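Local coordinates for protein ACDH-11, isoform b (Caenorhabditis elegans, PDB 4Y9J), which belongs to the acyl-CoA dehydrogenase family and binds flavin-adenine dinucleotide in a tetramer whose subunits carry an additional helical C-terminal region, at residues B[372-377]-B[471-476]; B[457-460]-B[465-468]; B[496-501]-B[532-537]; B[506-511]-B[570-575]. All coordinates share one frame; numbering follows the deposited sequence.

Interaction 1: B[372-377]-B[471-476]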
# COMPACT_ATOMS: atom_id res chain seq x y z
N LEU B 372 17.21 36.03 -11.71
CA LEU B 372 17.99 34.89 -11.29
C LEU B 372 19.41 34.95 -11.80
O LEU B 372 20.37 34.66 -11.05
CB LEU B 372 17.38 33.61 -11.81
CG LEU B 372 18.22 32.34 -11.65
CD1 LEU B 372 18.50 32.01 -10.18
CD2 LEU B 372 17.51 31.17 -12.35
N PHE B 373 19.56 35.27 -13.08
CA PHE B 373 20.90 35.35 -13.67
C PHE B 373 21.69 36.59 -13.21
O PHE B 373 22.89 36.51 -13.08
CB PHE B 373 20.85 35.14 -15.20
CG PHE B 373 20.79 33.70 -15.53
CD1 PHE B 373 21.95 32.93 -15.47
CD2 PHE B 373 19.58 33.08 -15.76
CE1 PHE B 373 21.90 31.54 -15.66
CE2 PHE B 373 19.52 31.68 -15.93
CZ PHE B 373 20.69 30.93 -15.89
N GLU B 374 21.01 37.68 -12.87
CA GLU B 374 21.65 38.82 -12.21
C GLU B 374 22.16 38.39 -10.82
O GLU B 374 23.26 38.73 -10.43
CB GLU B 374 20.66 39.98 -12.06
CG GLU B 374 21.15 41.14 -11.17
CD GLU B 374 22.12 42.06 -11.86
OE1 GLU B 374 22.59 41.72 -12.96
OE2 GLU B 374 22.44 43.12 -11.27
N ALA B 375 21.38 37.59 -10.09
CA ALA B 375 21.91 37.01 -8.81
C ALA B 375 23.16 36.09 -9.01
O ALA B 375 24.11 36.17 -8.26
CB ALA B 375 20.78 36.30 -8.08
N ALA B 376 23.14 35.22 -10.02
CA ALA B 376 24.26 34.34 -10.37
C ALA B 376 25.50 35.15 -10.73
O ALA B 376 26.59 34.84 -10.28
CB ALA B 376 23.88 33.46 -11.54
N ARG B 377 25.30 36.16 -11.57
CA ARG B 377 26.37 37.14 -11.94
C ARG B 377 26.97 37.78 -10.72
O ARG B 377 28.20 37.78 -10.55
CB ARG B 377 25.82 38.23 -12.85
CG ARG B 377 26.83 39.17 -13.41
CD ARG B 377 26.21 40.30 -14.24
NE ARG B 377 25.53 41.29 -13.40
CZ ARG B 377 26.10 42.35 -12.87
NH1 ARG B 377 27.39 42.58 -13.08
NH2 ARG B 377 25.41 43.16 -12.11
N GLY B 471 19.21 52.25 -6.54
CA GLY B 471 18.94 53.30 -7.53
C GLY B 471 20.07 53.39 -8.60
O GLY B 471 19.85 53.54 -9.84
N LYS B 472 21.31 53.29 -8.11
CA LYS B 472 22.49 53.26 -9.00
C LYS B 472 22.49 52.08 -9.96
O LYS B 472 22.70 52.27 -11.17
CB LYS B 472 23.78 53.21 -8.20
CG LYS B 472 24.05 54.52 -7.53
CD LYS B 472 25.33 54.49 -6.75
CE LYS B 472 25.53 55.89 -6.20
NZ LYS B 472 26.75 55.90 -5.37
N ARG B 473 22.24 50.86 -9.44
CA ARG B 473 22.11 49.68 -10.31
C ARG B 473 21.00 49.85 -11.38
O ARG B 473 21.21 49.64 -12.59
CB ARG B 473 21.94 48.39 -9.47
CG ARG B 473 21.87 47.07 -10.25
CD ARG B 473 23.11 46.84 -11.09
NE ARG B 473 23.04 45.65 -11.95
CZ ARG B 473 23.45 45.61 -13.21
NH1 ARG B 473 23.95 46.67 -13.79
NH2 ARG B 473 23.38 44.50 -13.91
N VAL B 474 19.82 50.28 -10.92
CA VAL B 474 18.74 50.45 -11.88
C VAL B 474 19.12 51.44 -12.96
O VAL B 474 18.90 51.18 -14.13
CB VAL B 474 17.43 50.90 -11.23
CG1 VAL B 474 16.39 51.21 -12.29
CG2 VAL B 474 16.91 49.82 -10.33
N GLU B 475 19.69 52.57 -12.59
CA GLU B 475 20.12 53.55 -13.61
C GLU B 475 21.22 53.03 -14.57
O GLU B 475 21.21 53.39 -15.83
CB GLU B 475 20.50 54.88 -12.98
CG GLU B 475 21.62 54.75 -11.96
CD GLU B 475 22.84 55.67 -12.19
OE1 GLU B 475 22.67 56.91 -12.20
OE2 GLU B 475 23.97 55.10 -12.31
N GLN B 476 22.12 52.14 -14.07
CA GLN B 476 23.07 51.54 -15.02
C GLN B 476 22.36 50.76 -16.11
O GLN B 476 22.68 50.85 -17.32
CB GLN B 476 23.98 50.55 -14.30
CG GLN B 476 24.85 51.17 -13.24
CD GLN B 476 25.73 50.17 -12.50
OE1 GLN B 476 25.43 48.99 -12.40
NE2 GLN B 476 26.85 50.65 -12.03
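The guanidinium of R473 has the carboxylate of E374 at its edge, in plane, and NH2 of R377 over one face; the R377 guanidinium likewise holds that carboxylate at its own edge. Both arginines bind side-on, each giving NE and NH2 to the two oxygens of E374. From R473, NE reaches OE2 of E374 at 2.7 Å and NH2 reaches OE1 of E374 at 3.0 Å, both on the syn side, with carboxylate and guanidinium planes only 17° apart. R377 comes to the opposite face of the carboxylate: its NE lies 3.0 Å from OE1 of E374, well above the carboxylate plane. The result is a salt-bridge network linking helix 352-383 of the acyl-CoA dehydrogenase C-terminal domain to helix 466-478 of the ACDH-11-like C-terminal region. With CG anti to the backbone N (chi1 170°) and a bend at chi2, E374 extends toward R473, although their CA atoms are 11.0 Å apart. NH2 of R377 and NH2 of R473 stand 3.0 Å apart, a closeness the shared carboxylate probably offsets. Y535 adds a hydrogen bond to OE2 of E374, while Q476 OE1 accepts from NH1 of R473 at 3.1 Å.

Interaction 2: B[457-460]-B[465-468]. With UCC (S-{(3S,5R,9R)-1-[(2R,3S,4R,5R)-5-(6-amino-9H-purin-9-yl)-4-hydroxy-3-(phosphonooxy)tetrahydrofuran-2-yl]-3,5,9-trihydroxy-8,8-dimethyl-3,5-dioxido-10,14-dioxo-2,4,6-trioxa-11,15-diaza-3lambda~5~,5lambda~5~-diphosphaheptadecan-17-yl} undecanethioate), chain F.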
# COMPACT_ATOMS: atom_id res chain seq x y z
N LEU B 457 14.03 43.83 4.84
CA LEU B 457 14.09 44.94 5.79
C LEU B 457 15.36 44.88 6.68
O LEU B 457 15.97 45.91 6.97
CB LEU B 457 12.83 45.00 6.64
CG LEU B 457 11.53 45.29 5.86
CD1 LEU B 457 10.46 45.53 6.91
CD2 LEU B 457 11.63 46.49 4.90
N ARG B 458 15.77 43.70 7.12
CA ARG B 458 17.06 43.61 7.82
C ARG B 458 18.19 44.15 6.91
O ARG B 458 19.13 44.84 7.41
CB ARG B 458 17.30 42.16 8.21
CG ARG B 458 18.71 41.86 8.76
CD ARG B 458 18.96 40.35 8.70
NE ARG B 458 18.26 39.66 9.77
CZ ARG B 458 17.25 38.79 9.63
NH1 ARG B 458 16.78 38.39 8.44
NH2 ARG B 458 16.71 38.29 10.74
N VAL B 459 18.12 43.86 5.61
CA VAL B 459 19.11 44.38 4.65
C VAL B 459 19.21 45.90 4.70
O VAL B 459 20.32 46.47 4.75
CB VAL B 459 18.94 43.84 3.21
CG1 VAL B 459 20.02 44.45 2.31
CG2 VAL B 459 19.13 42.35 3.23
N PHE B 460 18.07 46.57 4.69
CA PHE B 460 18.02 48.07 4.78
C PHE B 460 18.44 48.67 6.14
O PHE B 460 18.97 49.77 6.23
CB PHE B 460 16.64 48.55 4.40
CG PHE B 460 16.33 48.38 2.93
CD1 PHE B 460 17.02 49.09 1.99
CD2 PHE B 460 15.34 47.56 2.50
CE1 PHE B 460 16.72 48.97 0.64
CE2 PHE B 460 15.04 47.46 1.16
CZ PHE B 460 15.74 48.13 0.23
N ASN B 465 23.92 52.44 2.43
CA ASN B 465 22.74 52.93 1.76
C ASN B 465 22.31 51.98 0.65
O ASN B 465 22.64 52.17 -0.54
CB ASN B 465 22.95 54.35 1.22
CG ASN B 465 21.64 55.06 1.02
OD1 ASN B 465 20.59 54.42 0.80
ND2 ASN B 465 21.67 56.37 1.14
N ILE B 466 21.56 50.94 1.05
CA ILE B 466 21.10 49.92 0.11
C ILE B 466 20.19 50.57 -0.92
O ILE B 466 20.27 50.28 -2.09
CB ILE B 466 20.40 48.68 0.79
CG1 ILE B 466 21.43 47.69 1.34
CG2 ILE B 466 19.69 47.88 -0.23
CD1 ILE B 466 22.05 48.16 2.63
N LEU B 467 19.33 51.49 -0.49
CA LEU B 467 18.44 52.12 -1.46
C LEU B 467 19.16 52.96 -2.53
O LEU B 467 18.83 52.89 -3.71
CB LEU B 467 17.43 52.99 -0.73
CG LEU B 467 16.21 53.33 -1.59
CD1 LEU B 467 15.34 52.10 -1.55
CD2 LEU B 467 15.52 54.64 -1.15
N LEU B 468 20.11 53.79 -2.12
CA LEU B 468 20.94 54.52 -3.09
C LEU B 468 21.60 53.58 -4.13
O LEU B 468 21.58 53.80 -5.38
CB LEU B 468 22.05 55.26 -2.35
CG LEU B 468 23.00 55.97 -3.30
CD1 LEU B 468 22.27 57.07 -4.06
CD2 LEU B 468 24.24 56.56 -2.59
OA1 UCC F . 14.09 24.75 4.95
CA1 UCC F . 15.25 24.19 4.99
CA2 UCC F . 15.81 23.10 4.08
CA3 UCC F . 15.16 22.81 2.76
CA4 UCC F . 16.21 22.57 1.62
CA5 UCC F . 16.15 23.74 0.62
CA6 UCC F . 16.22 23.25 -0.78
CA7 UCC F . 16.16 24.39 -1.78
CA8 UCC F . 16.45 23.60 -2.99
CA9 UCC F . 15.67 23.76 -4.18
C10 UCC F . 14.88 22.59 -4.54
C11 UCC F . 13.46 23.13 -4.44
S UCC F . 16.44 24.49 6.13
CP1 UCC F . 15.81 25.74 7.32
CP2 UCC F . 15.47 27.08 6.73
NP1 UCC F . 15.25 28.11 7.76
CP3 UCC F . 15.24 29.38 7.35
OP1 UCC F . 15.28 29.74 6.18
CP4 UCC F . 15.25 30.44 8.44
CP5 UCC F . 14.11 31.43 8.19
NP2 UCC F . 14.35 32.48 9.17
CP6 UCC F . 15.20 33.49 9.00
OP2 UCC F . 15.79 33.71 7.96
CP8 UCC F . 15.29 34.44 10.18
OP3 UCC F . 15.25 35.81 9.68
CPB UCC F . 16.58 34.42 10.97
CP7 UCC F . 17.91 34.37 10.21
CP9 UCC F . 16.65 32.88 11.35
CPA UCC F . 16.44 34.90 12.43
O7 UCC F . 17.72 34.77 13.10
P2 UCC F . 18.03 35.65 14.43
O21 UCC F . 19.40 35.30 14.98
O22 UCC F . 16.74 35.64 15.26
O6 UCC F . 18.04 37.14 13.76
P1 UCC F . 19.24 38.19 13.67
O11 UCC F . 19.75 38.61 15.04
O12 UCC F . 18.69 39.22 12.74
O5' UCC F . 20.37 37.26 12.88
C5' UCC F . 21.64 36.97 13.52
C4' UCC F . 22.83 37.35 12.62
C3' UCC F . 22.83 38.84 12.30
O3' UCC F . 24.19 39.17 12.15
P3 UCC F . 24.92 40.17 13.13
O33 UCC F . 26.35 40.11 12.64
O32 UCC F . 24.85 39.50 14.48
O31 UCC F . 24.16 41.51 12.96
C2' UCC F . 22.14 38.98 10.95
O2' UCC F . 22.63 40.04 10.12
O4' UCC F . 22.72 36.67 11.35
C1' UCC F . 22.59 37.65 10.33
N9 UCC F . 21.76 37.14 9.23
C4 UCC F . 22.18 37.15 7.97
N3 UCC F . 23.34 37.48 7.34
C8 UCC F . 20.49 36.69 9.32
N7 UCC F . 20.07 36.34 8.09
C5 UCC F . 21.07 36.59 7.21
C6 UCC F . 21.30 36.40 5.75
N6 UCC F . 20.31 35.88 4.99
N1 UCC F . 22.49 36.83 5.23
C2 UCC F . 23.46 37.35 6.01
O HOH W 1 19.69 51.28 3.71
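Water 1 is gripped from both segments: it donates to F460 O, 3.0 Å away, and accepts from I466 N at 3.3 Å. It thus joins a carbonyl near the end of helix 449-461 to the first turn of helix 466-478. Beside this bridge I466 packs with its two branches on different neighbours. A chi1 of -81° sets CG1 beside the backbone N and leaves CG2 anti to it; CG2 of I466 lies 3.3 Å from CE1 of F460, an oblique approach to the ring. The other branch turns to V459, whose CG1 is 3.7 Å from I466 CG1, the two side chains crossing at about a right angle. F460 also presents its ring edge to the backbone N of L467. The two successive helices are joined by a short turn, and N465 is the N-cap of the second: its OD1 accepts from L468 N at 3.0 Å, with the donor above the carbonyl plane. One residue back from V459, R458 faces the ligand UCC. NE and NH2 of R458 each donate to the phosphate oxygen O12 of UCC at 3.0 Å, NH1 and NH2 reach OP3, and the adenine atom C8 lies over one guanidinium face. D455 forms a salt bridge with R458 NH1.

Interaction 3: B[496-501]-B[532-537]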
# COMPACT_ATOMS: atom_id res chain seq x y z
N GLU B 496 11.60 54.20 -13.80
CA GLU B 496 12.06 55.42 -13.08
C GLU B 496 11.06 56.01 -12.10
O GLU B 496 11.40 56.48 -10.98
CB GLU B 496 12.52 56.51 -14.04
CG GLU B 496 13.90 56.19 -14.57
CD GLU B 496 14.33 57.08 -15.69
OE1 GLU B 496 13.47 57.84 -16.24
OE2 GLU B 496 15.53 57.04 -16.00
N SER B 497 9.83 56.00 -12.57
CA SER B 497 8.68 56.50 -11.78
C SER B 497 8.44 55.63 -10.54
O SER B 497 8.23 56.15 -9.44
CB SER B 497 7.42 56.47 -12.62
OG SER B 497 6.38 57.07 -11.90
N ALA B 498 8.50 54.33 -10.74
CA ALA B 498 8.28 53.40 -9.64
C ALA B 498 9.43 53.49 -8.65
O ALA B 498 9.22 53.48 -7.45
CB ALA B 498 8.11 51.98 -10.16
N LEU B 499 10.65 53.65 -9.17
CA LEU B 499 11.79 53.77 -8.29
C LEU B 499 11.65 55.06 -7.50
O LEU B 499 11.88 55.08 -6.31
CB LEU B 499 13.08 53.78 -9.09
CG LEU B 499 14.32 54.01 -8.21
CD1 LEU B 499 14.54 52.96 -7.14
CD2 LEU B 499 15.52 54.07 -9.11
N LYS B 500 11.25 56.13 -8.15
CA LYS B 500 11.21 57.46 -7.47
C LYS B 500 10.15 57.45 -6.36
O LYS B 500 10.39 57.87 -5.22
CB LYS B 500 10.93 58.56 -8.44
CG LYS B 500 11.17 59.83 -7.73
CD LYS B 500 10.64 60.97 -8.54
CE LYS B 500 10.97 62.24 -7.80
NZ LYS B 500 11.92 63.07 -8.58
N GLN B 501 9.03 56.83 -6.68
CA GLN B 501 7.96 56.67 -5.70
C GLN B 501 8.32 55.79 -4.49
O GLN B 501 8.03 56.17 -3.38
CB GLN B 501 6.69 56.16 -6.38
CG GLN B 501 5.50 55.94 -5.42
CD GLN B 501 4.96 57.20 -4.75
OE1 GLN B 501 3.83 57.19 -4.28
NE2 GLN B 501 5.75 58.24 -4.66
N ALA B 532 11.53 43.66 -6.52
CA ALA B 532 11.64 42.59 -7.48
C ALA B 532 11.22 43.07 -8.84
O ALA B 532 11.90 42.85 -9.80
CB ALA B 532 10.79 41.40 -7.07
N ARG B 533 10.09 43.78 -8.94
CA ARG B 533 9.56 44.17 -10.24
C ARG B 533 10.38 45.27 -10.91
O ARG B 533 10.50 45.29 -12.13
CB ARG B 533 8.13 44.61 -10.10
CG ARG B 533 7.23 43.45 -9.68
CD ARG B 533 5.77 43.78 -9.47
NE ARG B 533 5.54 44.76 -8.39
CZ ARG B 533 4.67 44.68 -7.37
NH1 ARG B 533 3.83 43.59 -7.24
NH2 ARG B 533 4.62 45.74 -6.49
N ILE B 534 10.85 46.24 -10.13
CA ILE B 534 11.71 47.30 -10.64
C ILE B 534 12.98 46.69 -11.21
O ILE B 534 13.42 47.04 -12.33
CB ILE B 534 12.03 48.35 -9.53
CG1 ILE B 534 10.75 49.18 -9.26
CG2 ILE B 534 13.19 49.29 -9.96
CD1 ILE B 534 10.84 50.11 -8.07
N TYR B 535 13.60 45.83 -10.42
CA TYR B 535 14.88 45.24 -10.80
C TYR B 535 14.67 44.38 -12.04
O TYR B 535 15.45 44.48 -13.02
CB TYR B 535 15.43 44.42 -9.61
CG TYR B 535 16.93 44.31 -9.51
CD1 TYR B 535 17.75 44.38 -10.63
CD2 TYR B 535 17.53 44.06 -8.26
CE1 TYR B 535 19.16 44.28 -10.50
CE2 TYR B 535 18.91 43.94 -8.11
CZ TYR B 535 19.71 43.99 -9.22
OH TYR B 535 21.05 43.82 -9.04
N SER B 536 13.60 43.59 -12.05
CA SER B 536 13.33 42.64 -13.15
C SER B 536 13.02 43.43 -14.44
O SER B 536 13.49 43.10 -15.55
CB SER B 536 12.19 41.67 -12.81
OG SER B 536 12.54 40.79 -11.76
N GLY B 537 12.25 44.51 -14.31
CA GLY B 537 11.92 45.31 -15.46
C GLY B 537 13.13 45.92 -16.13
O GLY B 537 13.26 45.98 -17.38
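Two helices of the ACDH-11-like C-terminal region, 486-512 and 524-545, pack here through a single isoleucine. I534 points its CB toward the other helix and sends CG1 outward, anti to the carbonyl carbon (chi1 -72°); with chi2 at 172° the chain is extended and CD1 becomes the leading atom. CD1 of I534 rests on the backbone between A498 and L499, 3.7 Å from C of A498 and equally far from N of L499. CB of A498 closes in at 3.9 Å from I534 CD1, whereas CB of L499 is more distant, at 4.4 Å from the same methyl. The methyl thus comes down to the peptide beside the small A498 side chain, and the backbones are close, with CA atoms of L499 and I534 6.9 Å apart. The side-chain contacts are apolar. I534 is also in touch with F470 and V474 of helix 466-478, and A498 with L567 and I568 of the loop after helix 552-563, so the pair sits among three helices and a loop. Within helix 524-545, S536 OG donates to A532 O. Such apolar side-chain packing between neighbouring helices is typical of an all-helical bundle.

Interaction 4: B[506-511]-B[570-575]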
# COMPACT_ATOMS: atom_id res chain seq x y z
N LEU B 506 9.91 55.31 1.28
CA LEU B 506 10.84 54.84 2.29
C LEU B 506 11.49 55.98 3.06
O LEU B 506 11.78 55.83 4.25
CB LEU B 506 11.90 53.92 1.67
CG LEU B 506 11.28 52.66 1.05
CD1 LEU B 506 12.33 51.81 0.36
CD2 LEU B 506 10.61 51.88 2.16
N VAL B 507 11.71 57.11 2.39
CA VAL B 507 12.18 58.33 3.06
C VAL B 507 11.12 58.83 4.05
O VAL B 507 11.43 59.20 5.17
CB VAL B 507 12.62 59.44 2.05
CG1 VAL B 507 12.86 60.77 2.75
CG2 VAL B 507 13.90 59.01 1.32
N LYS B 508 9.85 58.81 3.67
CA LYS B 508 8.81 59.24 4.62
C LYS B 508 8.75 58.33 5.86
O LYS B 508 8.38 58.79 6.94
CB LYS B 508 7.42 59.22 3.98
CG LYS B 508 7.14 60.29 2.93
CD LYS B 508 5.65 60.41 2.65
CE LYS B 508 4.88 60.86 3.89
NZ LYS B 508 4.06 62.05 3.61
N ALA B 509 9.04 57.03 5.68
CA ALA B 509 8.89 56.06 6.76
C ALA B 509 10.00 56.17 7.81
O ALA B 509 9.78 56.02 9.01
CB ALA B 509 8.82 54.65 6.20
N SER B 510 11.21 56.42 7.36
CA SER B 510 12.32 56.73 8.28
C SER B 510 12.04 58.04 9.03
O SER B 510 12.22 58.09 10.24
CB SER B 510 13.61 56.85 7.49
OG SER B 510 13.32 57.62 6.32
N ASP B 511 11.54 59.07 8.35
CA ASP B 511 11.29 60.34 8.99
C ASP B 511 10.29 60.22 10.14
O ASP B 511 10.45 60.87 11.17
CB ASP B 511 10.78 61.40 7.98
CG ASP B 511 11.88 61.96 7.06
OD1 ASP B 511 13.08 61.72 7.27
OD2 ASP B 511 11.52 62.67 6.11
N LEU B 570 2.01 50.11 -3.51
CA LEU B 570 2.40 50.51 -2.17
C LEU B 570 1.95 51.95 -1.95
O LEU B 570 2.27 52.84 -2.75
CB LEU B 570 3.90 50.35 -2.04
CG LEU B 570 4.56 50.72 -0.72
CD1 LEU B 570 4.10 49.84 0.43
CD2 LEU B 570 6.09 50.66 -0.88
N ARG B 571 1.19 52.17 -0.89
CA ARG B 571 0.70 53.48 -0.60
C ARG B 571 1.07 53.85 0.78
O ARG B 571 1.18 53.01 1.64
CB ARG B 571 -0.82 53.55 -0.71
CG ARG B 571 -1.37 52.85 -1.93
CD ARG B 571 -2.80 53.27 -2.25
NE ARG B 571 -3.23 52.46 -3.37
CZ ARG B 571 -4.49 52.32 -3.81
NH1 ARG B 571 -5.47 52.95 -3.23
NH2 ARG B 571 -4.73 51.50 -4.82
N TRP B 572 1.18 55.15 0.99
CA TRP B 572 1.62 55.67 2.25
C TRP B 572 0.68 55.25 3.37
O TRP B 572 1.14 54.82 4.41
CB TRP B 572 1.78 57.20 2.17
CG TRP B 572 2.10 57.76 3.47
CD1 TRP B 572 1.40 58.71 4.11
CD2 TRP B 572 3.20 57.43 4.32
NE1 TRP B 572 1.97 58.99 5.31
CE2 TRP B 572 3.08 58.21 5.48
CE3 TRP B 572 4.27 56.55 4.22
CZ2 TRP B 572 3.99 58.14 6.54
CZ3 TRP B 572 5.19 56.47 5.29
CH2 TRP B 572 5.02 57.26 6.43
N GLU B 573 -0.64 55.32 3.15
CA GLU B 573 -1.57 54.92 4.21
C GLU B 573 -1.46 53.48 4.66
O GLU B 573 -1.86 53.14 5.78
CB GLU B 573 -3.03 55.27 3.85
CG GLU B 573 -3.54 54.56 2.62
CD GLU B 573 -3.26 55.32 1.34
OE1 GLU B 573 -2.36 56.20 1.33
OE2 GLU B 573 -3.95 54.98 0.34
N TRP B 574 -0.87 52.60 3.83
CA TRP B 574 -0.66 51.24 4.30
C TRP B 574 0.37 51.10 5.42
O TRP B 574 0.45 50.07 6.12
CB TRP B 574 -0.37 50.29 3.12
CG TRP B 574 -1.44 50.33 2.04
CD1 TRP B 574 -2.67 50.87 2.16
CD2 TRP B 574 -1.37 49.79 0.70
NE1 TRP B 574 -3.38 50.72 0.98
CE2 TRP B 574 -2.62 50.03 0.09
CE3 TRP B 574 -0.39 49.05 -0.02
CZ2 TRP B 574 -2.91 49.66 -1.22
CZ3 TRP B 574 -0.68 48.67 -1.33
CH2 TRP B 574 -1.94 48.98 -1.92
N PHE B 575 1.22 52.11 5.56
CA PHE B 575 2.22 52.12 6.62
C PHE B 575 1.64 52.48 8.00
O PHE B 575 2.30 52.30 9.04
CB PHE B 575 3.30 53.19 6.28
CG PHE B 575 4.27 52.79 5.17
CD1 PHE B 575 3.88 52.83 3.83
CD2 PHE B 575 5.60 52.48 5.44
CE1 PHE B 575 4.78 52.51 2.82
CE2 PHE B 575 6.49 52.16 4.43
CZ PHE B 575 6.09 52.20 3.12
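K508 crosses the indole of W572, touching it at CB and again at CE and NZ. Its CB sits 3.8 Å from CZ3 of W572, at the six-membered end of the indole. The chain leaves CB with CG anti to the carbonyl carbon (chi1 -71°), then bends at chi3, which brings CE over the ring face, and again at chi4, which sets NZ. CE of K508 is 3.6 Å from CE2 of W572, and it stands 3.7 Å from the centroid of the W572 five-membered ring, only 16° from the ring normal, a CH-pi contact. NZ of K508 follows, 4.3 Å from the same W572 centroid and 19° off the normal, a cation-pi interaction in which the ammonium also stays over the indole face. This joins helix 486-512 to the loop between helices 552-563 and 577-587, both within the ACDH-11-like C-terminal region. W572 also meets the helix backbone: its CH2 lies 3.7 Å from O of K508, and CZ3 approaches N of A509 obliquely. CB of A509 faces the junction of two aromatics, 4.2 Å from CZ3 of W572 and 3.8 Å from CE2 of F575. Those rings touch each other, since CZ3 of W572 lies over one face of the F575 ring, toward its rim. R519 shares a backbone hydrogen bond with F575, and R571 NH1 donates to C563 O of the second subunit, placing this loop at a subunit interface.

How the interactions relate
Helix 466-478 serves interactions 1 and 2, which join the acyl-CoA dehydrogenase C-terminal domain to the ACDH-11-like region; helix 486-512 serves interactions 3 and 4, which lie inside that region. Interaction 1 is the ionic contact and partly buried, interaction 3 is buried with apolar side-chain contacts, and the two meet directly through Y535, V474 and G471. Interaction 2 pairs apolar packing with a water bridge and places R458 at the UCC pocket. Interaction 4, whose centre lies about 30 Å from the centre of the chain, is aromatic and cationic in character, and its loop reaches the second subunit. L467 and L506 link interactions 2 and 4 by apolar packing.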